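Local atomic coordinates of 5-formyltetrahydrofolate cyclo-ligase family protein (PDB entry 2JCB), a protein that probably catalyses the ATP- and magnesium-dependent ring closure of 5-formyltetrahydrofolate to 5,10-methenyltetrahydrofolate in folate metabolism. Residues V135-T138 and E142-G145. Sequence-based numbering, arbitrary orientation.
Sequences VAYT and ERIG. With ADP (adenosine-5'-diphosphate), chain C; PO4 (phosphate ion), chain D.
Ile144 O is gripped by two backbone donors, accepting from Val135 N at 2.8 Å and from Ala136 N at 3.1 Å, the signature of a classic beta bulge in the short hairpin of strands 136-137 and 143-144. The Val135 N-H arrives in the carbonyl plane, whereas that of Ala136 is tilted slightly from it. Ile144 N returns a nearly straight bond to Ala136 O, completing the hydrogen-bonded pair. In the non-hydrogen-bonded pair that follows, Tyr137 and Arg143 run side by side: Tyr137 CE1 lies 3.9 Å from Arg143 CG, and the ring and guanidinium planes are turned 55° apart. With CG anti to the backbone N (chi1 170°) and the chain extended as far as NE, Arg143 reaches past the ring to a phosphate ion probably taken up from the crystallisation liquor; Arg143 NH1 donates to O1 of this phosphate at 3.0 Å, and NE is held by Pro133 O. On the face that carries Ala136 and Ile144, the Ile144 side chain touches Leu16 of helix 6-26. Near the turn, Thr138 OG1 donates a short 2.5 Å bond to the anti side of Glu142 OE1, 26° out of the carboxylate plane; OE1 also salt-bridges Arg140. Just beyond strand 143-144, in the nucleotide pocket where Arg17 and Lys13 also hydrogen-bond ADP, Gly145 N donates to the beta-phosphate oxygen O2B of ADP at 2.7 Å.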
loop_
_atom_site.group_PDB
_atom_site.type_symbol
_atom_site.label_atom_id
_atom_site.label_comp_id
_atom_site.label_asym_id
_atom_site.label_seq_id
_atom_site.Cartn_x
_atom_site.Cartn_y
_atom_site.Cartn_z
ATOM N N VAL A 135 2.242 -5.366 -4.982
ATOM C CA VAL A 135 2.366 -6.806 -5.248
ATOM C C VAL A 135 3.800 -7.284 -4.990
ATOM O O VAL A 135 4.014 -8.249 -4.263
ATOM C CB VAL A 135 1.819 -7.238 -6.653
ATOM C CG1 VAL A 135 1.993 -8.702 -6.835
ATOM C CG2 VAL A 135 0.349 -6.880 -6.745
ATOM N N ALA A 136 4.775 -6.709 -5.683
ATOM C CA ALA A 136 6.148 -7.233 -5.534
ATOM C C ALA A 136 7.123 -6.093 -5.368
ATOM O O ALA A 136 6.864 -4.965 -5.823
ATOM C CB ALA A 136 6.527 -8.030 -6.726
ATOM N N TYR A 137 8.246 -6.365 -4.690
ATOM C CA TYR A 137 9.216 -5.301 -4.425
ATOM C C TYR A 137 10.630 -5.824 -4.548
ATOM O O TYR A 137 10.858 -7.034 -4.425
ATOM C CB TYR A 137 9.039 -4.774 -2.998
ATOM C CG TYR A 137 7.628 -4.302 -2.595
ATOM C CD1 TYR A 137 7.271 -2.967 -2.711
ATOM C CD2 TYR A 137 6.686 -5.216 -2.125
ATOM C CE1 TYR A 137 5.947 -2.570 -2.361
ATOM C CE2 TYR A 137 5.398 -4.851 -1.765
ATOM C CZ TYR A 137 5.050 -3.519 -1.872
ATOM O OH TYR A 137 3.749 -3.172 -1.525
ATOM N N THR A 138 11.572 -4.912 -4.737
ATOM C CA THR A 138 13.000 -5.276 -4.604
ATOM C C THR A 138 13.602 -4.583 -3.377
ATOM O O THR A 138 12.972 -3.691 -2.790
ATOM C CB THR A 138 13.816 -4.909 -5.834
ATOM O OG1 THR A 138 13.947 -3.483 -5.898
ATOM C CG2 THR A 138 13.132 -5.455 -7.058
ATOM N N GLU A 142 11.929 -0.762 -5.330
ATOM C CA GLU A 142 11.179 -0.838 -6.609
ATOM C C GLU A 142 9.934 -1.640 -6.354
ATOM O O GLU A 142 9.864 -2.411 -5.401
ATOM C CB GLU A 142 12.007 -1.458 -7.723
ATOM C CG GLU A 142 13.268 -0.621 -7.940
ATOM C CD GLU A 142 14.418 -1.405 -8.511
ATOM O OE1 GLU A 142 14.577 -2.587 -8.153
ATOM O OE2 GLU A 142 15.190 -0.838 -9.313
ATOM N N ARG A 143 8.922 -1.382 -7.166
ATOM C CA ARG A 143 7.562 -1.791 -6.835
ATOM C C ARG A 143 6.748 -2.138 -8.082
ATOM O O ARG A 143 6.792 -1.432 -9.096
ATOM C CB ARG A 143 6.864 -0.723 -5.981
ATOM C CG ARG A 143 5.406 -0.974 -5.827
ATOM C CD ARG A 143 4.750 0.129 -4.984
ATOM N NE ARG A 143 3.325 -0.022 -5.116
ATOM C CZ ARG A 143 2.564 0.455 -6.109
ATOM N NH1 ARG A 143 1.268 0.154 -6.090
ATOM N NH2 ARG A 143 3.069 1.151 -7.120
ATOM N N ILE A 144 6.133 -3.310 -8.047
ATOM C CA ILE A 144 5.046 -3.658 -8.971
ATOM C C ILE A 144 3.734 -3.635 -8.173
ATOM O O ILE A 144 3.644 -4.257 -7.104
ATOM C CB ILE A 144 5.225 -5.083 -9.586
ATOM C CG1 ILE A 144 6.452 -5.165 -10.491
ATOM C CG2 ILE A 144 3.984 -5.426 -10.463
ATOM C CD1 ILE A 144 6.824 -6.570 -10.861
ATOM N N GLY A 145 2.739 -2.915 -8.695
ATOM C CA GLY A 145 1.412 -2.900 -8.081
ATOM C C GLY A 145 0.477 -3.808 -8.885
ATOM O O GLY A 145 0.895 -4.822 -9.460
HETATM P PB ADP C . 1.704 -0.808 -11.527
HETATM O O1B ADP C . 0.326 -0.682 -10.885
HETATM O O2B ADP C . 2.297 -2.144 -11.273
HETATM O O3B ADP C . 2.501 0.415 -11.125
HETATM P PA ADP C . 2.339 -0.086 -14.288
HETATM O O1A ADP C . 3.692 0.362 -13.802
HETATM O O2A ADP C . 2.332 -0.965 -15.435
HETATM O O3A ADP C . 1.437 -0.736 -13.106
HETATM O "O5'" ADP C . 1.536 1.237 -14.757
HETATM C "C5'" ADP C . 0.286 0.988 -15.437
HETATM C "C4'" ADP C . 0.009 2.048 -16.475
HETATM O "O4'" ADP C . 0.091 3.313 -15.837
HETATM C "C3'" ADP C . 1.078 1.996 -17.560
HETATM O "O3'" ADP C . 0.407 1.828 -18.793
HETATM C "C2'" ADP C . 1.789 3.331 -17.465
HETATM O "O2'" ADP C . 1.933 3.931 -18.720
HETATM C "C1'" ADP C . 0.865 4.205 -16.635
HETATM N N9 ADP C . 1.568 5.213 -15.799
HETATM C C8 ADP C . 2.227 4.968 -14.651
HETATM N N7 ADP C . 2.711 6.120 -14.128
HETATM C C5 ADP C . 2.377 7.131 -14.933
HETATM C C6 ADP C . 2.566 8.607 -14.929
HETATM N N6 ADP C . 3.252 9.221 -13.944
HETATM N N1 ADP C . 1.998 9.311 -15.909
HETATM C C2 ADP C . 1.319 8.718 -16.911
HETATM N N3 ADP C . 1.093 7.390 -16.963
HETATM C C4 ADP C . 1.574 6.545 -16.014
HETATM P P PO4 D . -1.412 0.757 -8.116
HETATM O O1 PO4 D . -0.520 1.793 -7.857
HETATM O O2 PO4 D . -0.812 -0.512 -8.659
HETATM O O3 PO4 D . -2.156 0.350 -6.810
HETATM O O4 PO4 D . -2.428 1.130 -9.190
#